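Local coordinates for protein acyl-CoA dehydrogenase (Geobacillus kaustophilus, PDB 2PG0) that probably catalyses the FAD-dependent alpha,beta-dehydrogenation of acyl thioesters, as in other members of the acyl-CoA dehydrogenase family, at residues A[111-116]-A[191-196]; A[137-142]-A[236-241]; A[248-253]-A[303-308]. One frame throughout, in Å; residues are numbered along the deposited sequence.

How the contacts relate
The three contacts cover the three parts of the acyl-CoA dehydrogenase fold. Contact 1 sets helix 108-120 of the N-terminal helical domain against strand 187-193 of the middle beta-domain. Contact 2 joins a loop of the middle domain to the start of helix 237-273. Contact 3 lies further along that same helix, where it packs on helix 285-313 inside the C-terminal bundle. Contacts 1 and 2 alternate along the chain, and their centres are about 21 Å apart. Contact 3 opens after both have closed, with its centre about 24 Å from that of contact 2 and about 29 Å from that of contact 1. Helix 237-273 thus links the beta-domain to the bundle core.

Contact 1 (A[111-116]-A[191-196]); sequences KQKWLP and VVERDT
The interface between the N-terminal helical domain and the middle beta-domain is bridged here by W114 of helix 108-120, which meets V191 and E193 of strand 187-193. The short helix and strand axes stay 12.8 Å apart, and the indole of W114 and the extended chain of E193 cover most of that distance. V191 sits under one face of the indole. Its CG1 lies 4.0 Å from the centroid of the six-membered W114 ring, 23° off the normal, which makes a CH-pi contact. The branch carbon follows closely, with V191 CB 3.8 Å from W114 CH2. V191 holds CG1 trans to its backbone N (chi1 176°), and this turns the methyl up against the ring.

V191 and E193 stand two residues apart on the strand and both point at the helix. This is the same side of the strand, while V192 between them points away. E193 comes at the edge of the indole, its chain extended beyond CG and crossing W114 at about a right angle. W114 NE1 donates a hydrogen bond of 3.2 Å to E193 OE2, with an N-H...O angle of 159°. The oxygen lies near the indole plane, but the N-H comes from above the carboxylate plane. The bond gives the buried N-H a partner and, together with V191 over the face, helps to fix the turn of the indole. K113 adds a looser charge: its NZ is 4.2 Å from E193 OE2, beyond a salt bridge, and would probably favour the ionised carboxylate. An alanine at W114 would remove the indole and is likely to leave V191 without its aromatic cover and E193 OE2 without this N-H donor. L169, on the neighbouring strand 169-175, touches W114, V191 and E193. Past the strand end, a type II beta turn runs from E193 to T196.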
ATOM      1  N   LYS A 111      37.627  18.472  26.603  1.00 25.55           N
ATOM      2  CA  LYS A 111      37.417  17.044  26.831  1.00 25.76           C
ATOM      3  C   LYS A 111      37.673  16.688  28.296  1.00 26.00           C
ATOM      4  O   LYS A 111      36.878  15.985  28.924  1.00 25.69           O
ATOM      5  CB  LYS A 111      38.292  16.212  25.889  1.00 25.89           C
ATOM      6  CG  LYS A 111      37.908  16.355  24.416  1.00 25.99           C
ATOM      7  CD  LYS A 111      38.659  15.397  23.504  1.00 26.21           C
ATOM      8  CE  LYS A 111      40.092  15.864  23.235  1.00 28.11           C
ATOM      9  NZ  LYS A 111      40.716  15.161  22.067  1.00 28.61           N
ATOM     10  N   GLN A 112      38.769  17.215  28.842  1.00 26.11           N
ATOM     11  CA  GLN A 112      39.121  16.999  30.242  1.00 26.21           C
ATOM     12  C   GLN A 112      38.049  17.558  31.180  1.00 25.77           C
ATOM     13  O   GLN A 112      37.704  16.928  32.174  1.00 25.31           O
ATOM     14  CB  GLN A 112      40.492  17.625  30.547  1.00 26.47           C
ATOM     15  CG  GLN A 112      41.048  17.290  31.925  1.00 28.53           C
ATOM     16  CD  GLN A 112      41.177  15.794  32.158  1.00 31.10           C
ATOM     17  OE1 GLN A 112      41.847  15.090  31.403  1.00 33.19           O
ATOM     18  NE2 GLN A 112      40.534  15.303  33.208  1.00 32.41           N
ATOM     19  N   LYS A 113      37.518  18.730  30.840  1.00 25.66           N
ATOM     20  CA  LYS A 113      36.500  19.393  31.650  1.00 25.60           C
ATOM     21  C   LYS A 113      35.145  18.684  31.626  1.00 24.98           C
ATOM     22  O   LYS A 113      34.445  18.656  32.640  1.00 24.92           O
ATOM     23  CB  LYS A 113      36.328  20.852  31.207  1.00 26.11           C
ATOM     24  CG  LYS A 113      35.433  21.668  32.129  1.00 27.81           C
ATOM     25  CD  LYS A 113      35.718  23.155  32.026  1.00 31.09           C
ATOM     26  CE  LYS A 113      34.758  23.843  31.089  1.00 32.58           C
ATOM     27  NZ  LYS A 113      34.631  25.284  31.459  1.00 34.85           N
ATOM     28  N   TRP A 114      34.777  18.119  30.475  1.00 23.99           N
ATOM     29  CA  TRP A 114      33.405  17.628  30.284  1.00 22.92           C
ATOM     30  C   TRP A 114      33.218  16.111  30.244  1.00 22.36           C
ATOM     31  O   TRP A 114      32.269  15.591  30.842  1.00 22.63           O
ATOM     32  CB  TRP A 114      32.762  18.287  29.054  1.00 22.51           C
ATOM     33  CG  TRP A 114      32.510  19.758  29.227  1.00 22.28           C
ATOM     34  CD1 TRP A 114      32.096  20.395  30.363  1.00 22.32           C
ATOM     35  CD2 TRP A 114      32.633  20.772  28.221  1.00 21.92           C
ATOM     36  NE1 TRP A 114      31.968  21.741  30.130  1.00 22.67           N
ATOM     37  CE2 TRP A 114      32.292  22.002  28.824  1.00 22.38           C
ATOM     38  CE3 TRP A 114      33.007  20.760  26.869  1.00 21.74           C
ATOM     39  CZ2 TRP A 114      32.308  23.217  28.121  1.00 22.05           C
ATOM     40  CZ3 TRP A 114      33.021  21.967  26.168  1.00 22.11           C
ATOM     41  CH2 TRP A 114      32.675  23.178  26.801  1.00 22.14           C
ATOM     42  N   LEU A 115      34.102  15.407  29.549  1.00 21.55           N
ATOM     43  CA  LEU A 115      33.921  13.965  29.340  1.00 20.94           C
ATOM     44  C   LEU A 115      33.825  13.089  30.601  1.00 20.52           C
ATOM     45  O   LEU A 115      32.960  12.218  30.664  1.00 19.91           O
ATOM     46  CB  LEU A 115      34.935  13.399  28.343  1.00 21.00           C
ATOM     47  CG  LEU A 115      34.778  13.866  26.892  1.00 20.18           C
ATOM     48  CD1 LEU A 115      35.835  13.205  26.036  1.00 20.32           C
ATOM     49  CD2 LEU A 115      33.371  13.577  26.343  1.00 21.28           C
ATOM     50  N   PRO A 116      34.701  13.307  31.610  1.00 20.55           N
ATOM     51  CA  PRO A 116      34.547  12.482  32.816  1.00 20.40           C
ATOM     52  C   PRO A 116      33.144  12.518  33.435  1.00 20.23           C
ATOM     53  O   PRO A 116      32.620  11.471  33.823  1.00 20.25           O
ATOM     54  CB  PRO A 116      35.594  13.067  33.776  1.00 20.56           C
ATOM     55  CG  PRO A 116      36.654  13.596  32.861  1.00 20.53           C
ATOM     56  CD  PRO A 116      35.854  14.220  31.735  1.00 20.53           C
ATOM     57  N   VAL A 191      28.754  25.328  23.195  1.00 22.14           N
ATOM     58  CA  VAL A 191      28.289  24.581  24.366  1.00 22.36           C
ATOM     59  C   VAL A 191      27.717  25.542  25.409  1.00 22.46           C
ATOM     60  O   VAL A 191      28.407  26.462  25.866  1.00 22.50           O
ATOM     61  CB  VAL A 191      29.423  23.710  24.984  1.00 22.48           C
ATOM     62  CG1 VAL A 191      28.946  23.019  26.260  1.00 22.92           C
ATOM     63  CG2 VAL A 191      29.930  22.694  23.970  1.00 22.91           C
ATOM     64  N   VAL A 192      26.456  25.337  25.778  1.00 22.16           N
ATOM     65  CA  VAL A 192      25.819  26.170  26.795  1.00 22.48           C
ATOM     66  C   VAL A 192      25.631  25.357  28.068  1.00 22.89           C
ATOM     67  O   VAL A 192      25.026  24.286  28.052  1.00 22.71           O
ATOM     68  CB  VAL A 192      24.477  26.773  26.312  1.00 22.20           C
ATOM     69  CG1 VAL A 192      23.794  27.567  27.431  1.00 22.23           C
ATOM     70  CG2 VAL A 192      24.709  27.673  25.100  1.00 22.39           C
ATOM     71  N   GLU A 193      26.160  25.876  29.170  1.00 23.30           N
ATOM     72  CA  GLU A 193      26.120  25.168  30.445  1.00 24.12           C
ATOM     73  C   GLU A 193      24.911  25.589  31.273  1.00 23.91           C
ATOM     74  O   GLU A 193      24.388  26.688  31.106  1.00 23.89           O
ATOM     75  CB  GLU A 193      27.427  25.400  31.214  1.00 23.99           C
ATOM     76  CG  GLU A 193      28.647  24.834  30.509  1.00 24.97           C
ATOM     77  CD  GLU A 193      29.947  25.116  31.240  1.00 26.40           C
ATOM     78  OE1 GLU A 193      30.307  26.305  31.376  1.00 29.19           O
ATOM     79  OE2 GLU A 193      30.615  24.143  31.665  1.00 28.75           O
ATOM     80  N   ARG A 194      24.462  24.701  32.158  1.00 24.28           N
ATOM     81  CA  ARG A 194      23.382  25.006  33.094  1.00 24.35           C
ATOM     82  C   ARG A 194      23.706  26.296  33.865  1.00 24.74           C
ATOM     83  O   ARG A 194      24.872  26.587  34.115  1.00 24.76           O
ATOM     84  CB  ARG A 194      23.170  23.833  34.063  1.00 24.41           C
ATOM     85  CG  ARG A 194      22.095  24.066  35.132  1.00 23.93           C
ATOM     86  CD  ARG A 194      21.865  22.834  36.011  1.00 23.64           C
ATOM     87  NE  ARG A 194      21.242  21.728  35.280  1.00 21.52           N
ATOM     88  CZ  ARG A 194      19.946  21.637  34.980  1.00 20.81           C
ATOM     89  NH1 ARG A 194      19.097  22.593  35.338  1.00 20.60           N
ATOM     90  NH2 ARG A 194      19.492  20.581  34.313  1.00 20.24           N
ATOM     91  N   ASP A 195      22.670  27.064  34.204  1.00 25.32           N
ATOM     92  CA  ASP A 195      22.796  28.308  34.996  1.00 26.04           C
ATOM     93  C   ASP A 195      23.529  29.462  34.288  1.00 25.99           C
ATOM     94  O   ASP A 195      23.930  30.443  34.927  1.00 26.45           O
ATOM     95  CB  ASP A 195      23.387  28.037  36.395  1.00 26.50           C
ATOM     96  CG  ASP A 195      22.493  27.146  37.254  1.00 28.03           C
ATOM     97  OD1 ASP A 195      21.245  27.212  37.127  1.00 30.25           O
ATOM     98  OD2 ASP A 195      23.040  26.370  38.063  1.00 29.86           O
ATOM     99  N   THR A 196      23.684  29.344  32.970  1.00 25.57           N
ATOM    100  CA  THR A 196      24.143  30.449  32.129  1.00 25.20           C
ATOM    101  C   THR A 196      23.154  31.605  32.269  1.00 24.70           C
ATOM    102  O   THR A 196      21.944  31.393  32.152  1.00 24.57           O
ATOM    103  CB  THR A 196      24.232  30.013  30.646  1.00 25.16           C
ATOM    104  OG1 THR A 196      25.231  29.002  30.510  1.00 25.18           O
ATOM    105  CG2 THR A 196      24.588  31.194  29.729  1.00 25.22           C
TER

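Contact 2 (A[137-142]-A[236-241]); sequences DLANIS and KGFYYL
The CA atoms come nearest at A139 and F238, 7.8 Å apart, where a short 3-10 segment at 138-139 faces the first turn of helix 237-273. L138, A139, F238 and L241 make the contact, and no hydrogen bond crosses it. L138 reaches across with its CD2 methyl, which lies 4.0 Å from CD1 of L241. The two leucines cross at about a right angle. CE1 of F238 is the atom that meets the loop. That carbon is 4.1 Å from A139 N and 4.3 Å from A139 CB. L138 CB comes in near the ring plane, at its edge, also 4.3 Å from F238 CE1. The F238 ring leaves its CB pointing away from the backbone N (chi1 -160°), which swings it over to the loop. L138 also touches M129, a residue that binds FAD, and its side chain is about 6 Å from the bound FAD, between nearest atoms. D137 OD2 accepts a hydrogen bond from F277 N of a second subunit. Strand 187-193 lies alongside: I187 touches I141 and F238, and L189 packs on L241, so the helix start rests on the middle-domain sheet.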
ATOM      1  N   ASP A 137      14.764  22.650   7.404  1.00 19.78           N
ATOM      2  CA  ASP A 137      15.552  23.694   6.751  1.00 20.55           C
ATOM      3  C   ASP A 137      16.537  24.310   7.751  1.00 20.85           C
ATOM      4  O   ASP A 137      16.441  25.491   8.101  1.00 20.86           O
ATOM      5  CB  ASP A 137      14.609  24.755   6.163  1.00 20.67           C
ATOM      6  CG  ASP A 137      15.322  25.774   5.287  1.00 20.97           C
ATOM      7  OD1 ASP A 137      16.527  25.596   4.978  1.00 21.59           O
ATOM      8  OD2 ASP A 137      14.655  26.764   4.912  1.00 20.53           O
ATOM      9  N   LEU A 138      17.487  23.491   8.192  1.00 21.26           N
ATOM     10  CA  LEU A 138      18.421  23.857   9.253  1.00 22.03           C
ATOM     11  C   LEU A 138      19.313  25.056   8.913  1.00 21.90           C
ATOM     12  O   LEU A 138      19.705  25.816   9.801  1.00 21.55           O
ATOM     13  CB  LEU A 138      19.277  22.640   9.633  1.00 22.14           C
ATOM     14  CG  LEU A 138      19.907  22.611  11.031  1.00 23.28           C
ATOM     15  CD1 LEU A 138      18.843  22.767  12.119  1.00 24.25           C
ATOM     16  CD2 LEU A 138      20.685  21.319  11.217  1.00 22.97           C
ATOM     17  N   ALA A 139      19.632  25.233   7.636  1.00 22.12           N
ATOM     18  CA  ALA A 139      20.464  26.364   7.227  1.00 22.75           C
ATOM     19  C   ALA A 139      19.782  27.704   7.529  1.00 23.03           C
ATOM     20  O   ALA A 139      20.444  28.739   7.585  1.00 23.22           O
ATOM     21  CB  ALA A 139      20.841  26.256   5.749  1.00 22.71           C
ATOM     22  N   ASN A 140      18.466  27.663   7.765  1.00 23.26           N
ATOM     23  CA  ASN A 140      17.652  28.859   7.993  1.00 23.64           C
ATOM     24  C   ASN A 140      17.380  29.188   9.470  1.00 23.41           C
ATOM     25  O   ASN A 140      16.519  30.015   9.783  1.00 23.41           O
ATOM     26  CB  ASN A 140      16.328  28.742   7.219  1.00 23.95           C
ATOM     27  CG  ASN A 140      15.613  30.071   7.070  1.00 25.10           C
ATOM     28  OD1 ASN A 140      16.230  31.090   6.751  1.00 26.57           O
ATOM     29  ND2 ASN A 140      14.303  30.068   7.301  1.00 27.03           N
ATOM     30  N   ILE A 141      18.113  28.545  10.378  1.00 23.36           N
ATOM     31  CA  ILE A 141      18.021  28.872  11.811  1.00 23.74           C
ATOM     32  C   ILE A 141      18.431  30.328  12.052  1.00 23.66           C
ATOM     33  O   ILE A 141      19.256  30.868  11.312  1.00 24.12           O
ATOM     34  CB  ILE A 141      18.873  27.917  12.687  1.00 23.46           C
ATOM     35  CG1 ILE A 141      20.339  27.898  12.232  1.00 22.91           C
ATOM     36  CG2 ILE A 141      18.257  26.514  12.701  1.00 23.76           C
ATOM     37  CD1 ILE A 141      21.301  27.295  13.260  1.00 24.25           C
ATOM     38  N   SER A 142      17.851  30.965  13.062  1.00 23.69           N
ATOM     39  CA  SER A 142      18.110  32.382  13.287  1.00 23.80           C
ATOM     40  C   SER A 142      18.642  32.746  14.680  1.00 23.52           C
ATOM     41  O   SER A 142      18.854  33.930  14.975  1.00 23.04           O
ATOM     42  CB  SER A 142      16.874  33.212  12.928  1.00 24.10           C
ATOM     43  OG  SER A 142      15.793  32.918  13.792  1.00 25.77           O
ATOM     44  N   LYS A 236      32.020  26.558  10.837  1.00 29.39           N
ATOM     45  CA  LYS A 236      32.122  25.163  10.390  1.00 29.35           C
ATOM     46  C   LYS A 236      31.068  24.272  11.051  1.00 28.69           C
ATOM     47  O   LYS A 236      31.054  23.056  10.836  1.00 28.20           O
ATOM     48  CB  LYS A 236      33.525  24.593  10.643  1.00 29.53           C
ATOM     49  CG  LYS A 236      34.680  25.407  10.054  1.00 31.54           C
ATOM     50  CD  LYS A 236      34.680  25.411   8.533  1.00 34.56           C
ATOM     51  CE  LYS A 236      35.859  26.208   7.986  1.00 36.18           C
ATOM     52  NZ  LYS A 236      35.772  26.341   6.498  1.00 38.43           N
ATOM     53  N   GLY A 237      30.191  24.887  11.844  1.00 28.02           N
ATOM     54  CA  GLY A 237      29.165  24.162  12.595  1.00 27.66           C
ATOM     55  C   GLY A 237      28.300  23.241  11.755  1.00 27.64           C
ATOM     56  O   GLY A 237      27.984  22.124  12.176  1.00 27.51           O
ATOM     57  N   PHE A 238      27.923  23.703  10.561  1.00 27.45           N
ATOM     58  CA  PHE A 238      27.078  22.921   9.649  1.00 27.81           C
ATOM     59  C   PHE A 238      27.766  21.630   9.217  1.00 27.87           C
ATOM     60  O   PHE A 238      27.115  20.587   9.088  1.00 27.78           O
ATOM     61  CB  PHE A 238      26.687  23.752   8.419  1.00 27.85           C
ATOM     62  CG  PHE A 238      25.465  23.241   7.689  1.00 28.67           C
ATOM     63  CD1 PHE A 238      24.185  23.456   8.206  1.00 28.78           C
ATOM     64  CD2 PHE A 238      25.594  22.569   6.473  1.00 28.98           C
ATOM     65  CE1 PHE A 238      23.053  22.998   7.526  1.00 29.47           C
ATOM     66  CE2 PHE A 238      24.474  22.103   5.788  1.00 28.92           C
ATOM     67  CZ  PHE A 238      23.200  22.319   6.311  1.00 28.88           C
ATOM     68  N   TYR A 239      29.081  21.707   9.008  1.00 27.91           N
ATOM     69  CA  TYR A 239      29.882  20.553   8.605  1.00 28.26           C
ATOM     70  C   TYR A 239      29.964  19.487   9.693  1.00 27.70           C
ATOM     71  O   TYR A 239      29.876  18.299   9.394  1.00 27.65           O
ATOM     72  CB  TYR A 239      31.285  20.983   8.159  1.00 29.26           C
ATOM     73  CG  TYR A 239      31.251  21.957   7.000  1.00 30.89           C
ATOM     74  CD1 TYR A 239      30.904  21.530   5.716  1.00 32.45           C
ATOM     75  CD2 TYR A 239      31.534  23.308   7.193  1.00 32.09           C
ATOM     76  CE1 TYR A 239      30.851  22.423   4.646  1.00 32.61           C
ATOM     77  CE2 TYR A 239      31.486  24.214   6.127  1.00 32.84           C
ATOM     78  CZ  TYR A 239      31.145  23.760   4.860  1.00 32.53           C
ATOM     79  OH  TYR A 239      31.090  24.643   3.805  1.00 32.98           O
ATOM     80  N   TYR A 240      30.126  19.913  10.944  1.00 26.82           N
ATOM     81  CA  TYR A 240      30.120  18.982  12.074  1.00 26.03           C
ATOM     82  C   TYR A 240      28.785  18.252  12.171  1.00 25.67           C
ATOM     83  O   TYR A 240      28.748  17.038  12.370  1.00 25.31           O
ATOM     84  CB  TYR A 240      30.413  19.709  13.394  1.00 26.22           C
ATOM     85  CG  TYR A 240      31.690  20.526  13.399  1.00 26.16           C
ATOM     86  CD1 TYR A 240      32.860  20.046  12.804  1.00 26.14           C
ATOM     87  CD2 TYR A 240      31.730  21.772  14.016  1.00 26.24           C
ATOM     88  CE1 TYR A 240      34.030  20.796  12.813  1.00 26.40           C
ATOM     89  CE2 TYR A 240      32.895  22.532  14.028  1.00 26.73           C
ATOM     90  CZ  TYR A 240      34.039  22.039  13.426  1.00 26.67           C
ATOM     91  OH  TYR A 240      35.189  22.791  13.440  1.00 27.34           O
ATOM     92  N   LEU A 241      27.697  19.007  12.036  1.00 25.26           N
ATOM     93  CA  LEU A 241      26.345  18.450  12.079  1.00 25.42           C
ATOM     94  C   LEU A 241      26.110  17.409  10.986  1.00 25.64           C
ATOM     95  O   LEU A 241      25.651  16.301  11.274  1.00 25.47           O
ATOM     96  CB  LEU A 241      25.290  19.562  12.004  1.00 25.27           C
ATOM     97  CG  LEU A 241      25.246  20.579  13.155  1.00 24.91           C
ATOM     98  CD1 LEU A 241      24.324  21.739  12.809  1.00 25.18           C
ATOM     99  CD2 LEU A 241      24.825  19.938  14.481  1.00 25.01           C
TER

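Contact 3 (A[248-253]-A[303-308]); sequences ERLVVA and TFVDRV
L250 of helix 237-273 and V308 of helix 285-313 make the closest touch of this contact, with L250 CD1 3.7 Å from V308 CG1. The two side chains slide past each other in opposite directions. The same L250 methyl also lies 4.0 Å from CG2 of V305, one turn before V308, so it fits against both valines. Two torsions put it there: CG of L250 is anti to the backbone N (chi1 -175°), and the bend at chi2 (51°) then turns CD1 to the valines. The packing is looser at A253, where only the short CB faces V305. A253 CB and V305 CG2 are 4.2 Å apart. Yet the CA atoms come nearest here, with 7.1 Å between A253 CA and V305 CA.

All four touching residues are buried and apolar. D306 and R307, by contrast, are partly exposed. R307 NH1 makes a salt bridge to E311, and R307 NH2 bonds to T6 O of a third subunit. D306 pairs with R302. Helix 319-343 covers further flanks, with V322 on L250 and I329 on V305. The short axes run 10.8 Å apart at 148°, roughly antiparallel. Such neighbouring antiparallel helices belong to the C-terminal helical bundle of the acyl-CoA dehydrogenase fold, which also builds much of the tetramer core.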
ATOM      1  N   GLU A 248      23.609   9.544  14.106  1.00 17.16           N
ATOM      2  CA  GLU A 248      22.291   9.909  14.657  1.00 18.06           C
ATOM      3  C   GLU A 248      21.149   9.127  13.982  1.00 16.72           C
ATOM      4  O   GLU A 248      20.311   8.511  14.658  1.00 16.09           O
ATOM      5  CB  GLU A 248      22.039  11.424  14.562  1.00 17.88           C
ATOM      6  CG  GLU A 248      20.693  11.864  15.176  1.00 20.50           C
ATOM      7  CD  GLU A 248      20.513  13.384  15.278  1.00 20.98           C
ATOM      8  OE1 GLU A 248      21.517  14.122  15.408  1.00 25.11           O
ATOM      9  OE2 GLU A 248      19.347  13.843  15.246  1.00 24.52           O
ATOM     10  N   ARG A 249      21.132   9.152  12.653  1.00 16.23           N
ATOM     11  CA  ARG A 249      20.122   8.433  11.881  1.00 15.75           C
ATOM     12  C   ARG A 249      20.196   6.917  12.086  1.00 14.95           C
ATOM     13  O   ARG A 249      19.161   6.240  12.122  1.00 14.57           O
ATOM     14  CB  ARG A 249      20.194   8.828  10.402  1.00 15.91           C
ATOM     15  CG  ARG A 249      19.669  10.244  10.194  1.00 17.67           C
ATOM     16  CD  ARG A 249      20.215  10.938   8.962  1.00 20.95           C
ATOM     17  NE  ARG A 249      19.773  12.333   8.966  1.00 22.88           N
ATOM     18  CZ  ARG A 249      20.250  13.293   8.172  1.00 24.33           C
ATOM     19  NH1 ARG A 249      21.209  13.029   7.295  1.00 23.65           N
ATOM     20  NH2 ARG A 249      19.763  14.529   8.267  1.00 24.32           N
ATOM     21  N   LEU A 250      21.413   6.399  12.244  1.00 14.55           N
ATOM     22  CA  LEU A 250      21.608   4.976  12.521  1.00 14.01           C
ATOM     23  C   LEU A 250      21.003   4.588  13.870  1.00 14.17           C
ATOM     24  O   LEU A 250      20.389   3.525  13.997  1.00 13.34           O
ATOM     25  CB  LEU A 250      23.096   4.592  12.453  1.00 14.28           C
ATOM     26  CG  LEU A 250      23.455   3.102  12.613  1.00 14.23           C
ATOM     27  CD1 LEU A 250      22.634   2.203  11.662  1.00 13.12           C
ATOM     28  CD2 LEU A 250      24.952   2.878  12.415  1.00 13.92           C
ATOM     29  N   VAL A 251      21.187   5.447  14.870  1.00 13.92           N
ATOM     30  CA  VAL A 251      20.642   5.203  16.209  1.00 14.03           C
ATOM     31  C   VAL A 251      19.113   5.145  16.173  1.00 13.70           C
ATOM     32  O   VAL A 251      18.501   4.242  16.748  1.00 13.24           O
ATOM     33  CB  VAL A 251      21.169   6.261  17.222  1.00 14.48           C
ATOM     34  CG1 VAL A 251      20.393   6.217  18.526  1.00 14.72           C
ATOM     35  CG2 VAL A 251      22.670   6.035  17.475  1.00 14.37           C
ATOM     36  N   VAL A 252      18.500   6.092  15.466  1.00 13.34           N
ATOM     37  CA  VAL A 252      17.049   6.076  15.272  1.00 13.56           C
ATOM     38  C   VAL A 252      16.581   4.805  14.555  1.00 12.64           C
ATOM     39  O   VAL A 252      15.600   4.196  14.971  1.00 12.41           O
ATOM     40  CB  VAL A 252      16.566   7.347  14.536  1.00 13.91           C
ATOM     41  CG1 VAL A 252      15.105   7.216  14.103  1.00 14.18           C
ATOM     42  CG2 VAL A 252      16.761   8.563  15.446  1.00 14.03           C
ATOM     43  N   ALA A 253      17.297   4.397  13.507  1.00 12.29           N
ATOM     44  CA  ALA A 253      16.963   3.169  12.783  1.00 12.06           C
ATOM     45  C   ALA A 253      17.032   1.949  13.703  1.00 12.34           C
ATOM     46  O   ALA A 253      16.145   1.092  13.663  1.00 11.99           O
ATOM     47  CB  ALA A 253      17.881   2.983  11.578  1.00 12.27           C
ATOM     48  N   THR A 303      18.226  -7.357   8.919  1.00 12.99           N
ATOM     49  CA  THR A 303      19.361  -7.688   8.057  1.00 13.28           C
ATOM     50  C   THR A 303      20.032  -6.422   7.513  1.00 12.88           C
ATOM     51  O   THR A 303      21.265  -6.331   7.486  1.00 12.51           O
ATOM     52  CB  THR A 303      18.935  -8.627   6.914  1.00 13.29           C
ATOM     53  OG1 THR A 303      18.282  -9.775   7.475  1.00 15.12           O
ATOM     54  CG2 THR A 303      20.145  -9.096   6.084  1.00 13.89           C
ATOM     55  N   PHE A 304      19.227  -5.441   7.105  1.00 12.03           N
ATOM     56  CA  PHE A 304      19.765  -4.208   6.531  1.00 11.95           C
ATOM     57  C   PHE A 304      20.465  -3.346   7.584  1.00 12.17           C
ATOM     58  O   PHE A 304      21.610  -2.915   7.384  1.00 12.19           O
ATOM     59  CB  PHE A 304      18.658  -3.412   5.826  1.00 12.13           C
ATOM     60  CG  PHE A 304      19.167  -2.300   4.960  1.00 11.91           C
ATOM     61  CD1 PHE A 304      19.664  -2.571   3.684  1.00 13.23           C
ATOM     62  CD2 PHE A 304      19.157  -0.982   5.415  1.00 14.60           C
ATOM     63  CE1 PHE A 304      20.139  -1.549   2.870  1.00 12.98           C
ATOM     64  CE2 PHE A 304      19.628   0.058   4.602  1.00 13.74           C
ATOM     65  CZ  PHE A 304      20.118  -0.232   3.326  1.00 13.57           C
ATOM     66  N   VAL A 305      19.798  -3.100   8.710  1.00 12.06           N
ATOM     67  CA  VAL A 305      20.417  -2.268   9.755  1.00 12.99           C
ATOM     68  C   VAL A 305      21.710  -2.904  10.287  1.00 13.12           C
ATOM     69  O   VAL A 305      22.686  -2.198  10.544  1.00 13.27           O
ATOM     70  CB  VAL A 305      19.424  -1.898  10.891  1.00 12.87           C
ATOM     71  CG1 VAL A 305      19.191  -3.068  11.837  1.00 12.66           C
ATOM     72  CG2 VAL A 305      19.903  -0.653  11.649  1.00 13.73           C
ATOM     73  N   ASP A 306      21.716  -4.233  10.403  1.00 13.60           N
ATOM     74  CA  ASP A 306      22.895  -4.973  10.858  1.00 14.00           C
ATOM     75  C   ASP A 306      24.060  -4.796   9.890  1.00 14.27           C
ATOM     76  O   ASP A 306      25.207  -4.621  10.312  1.00 14.24           O
ATOM     77  CB  ASP A 306      22.575  -6.462  11.031  1.00 14.22           C
ATOM     78  CG  ASP A 306      21.934  -6.783  12.379  1.00 14.63           C
ATOM     79  OD1 ASP A 306      21.786  -5.883  13.245  1.00 16.00           O
ATOM     80  OD2 ASP A 306      21.583  -7.963  12.571  1.00 17.05           O
ATOM     81  N   ARG A 307      23.758  -4.817   8.592  1.00 14.31           N
ATOM     82  CA  ARG A 307      24.789  -4.575   7.582  1.00 14.40           C
ATOM     83  C   ARG A 307      25.320  -3.139   7.653  1.00 13.91           C
ATOM     84  O   ARG A 307      26.531  -2.914   7.570  1.00 13.31           O
ATOM     85  CB  ARG A 307      24.269  -4.915   6.178  1.00 14.80           C
ATOM     86  CG  ARG A 307      25.314  -4.833   5.078  1.00 16.06           C
ATOM     87  CD  ARG A 307      26.425  -5.853   5.277  1.00 19.25           C
ATOM     88  NE  ARG A 307      27.456  -5.682   4.259  1.00 23.02           N
ATOM     89  CZ  ARG A 307      28.502  -4.880   4.397  1.00 24.99           C
ATOM     90  NH1 ARG A 307      28.668  -4.197   5.523  1.00 28.50           N
ATOM     91  NH2 ARG A 307      29.391  -4.770   3.421  1.00 28.66           N
ATOM     92  N   VAL A 308      24.418  -2.176   7.810  1.00 13.78           N
ATOM     93  CA  VAL A 308      24.808  -0.777   7.961  1.00 14.37           C
ATOM     94  C   VAL A 308      25.677  -0.555   9.211  1.00 14.45           C
ATOM     95  O   VAL A 308      26.675   0.159   9.143  1.00 14.51           O
ATOM     96  CB  VAL A 308      23.573   0.169   7.923  1.00 14.48           C
ATOM     97  CG1 VAL A 308      23.961   1.599   8.256  1.00 15.05           C
ATOM     98  CG2 VAL A 308      22.914   0.120   6.534  1.00 14.56           C
TER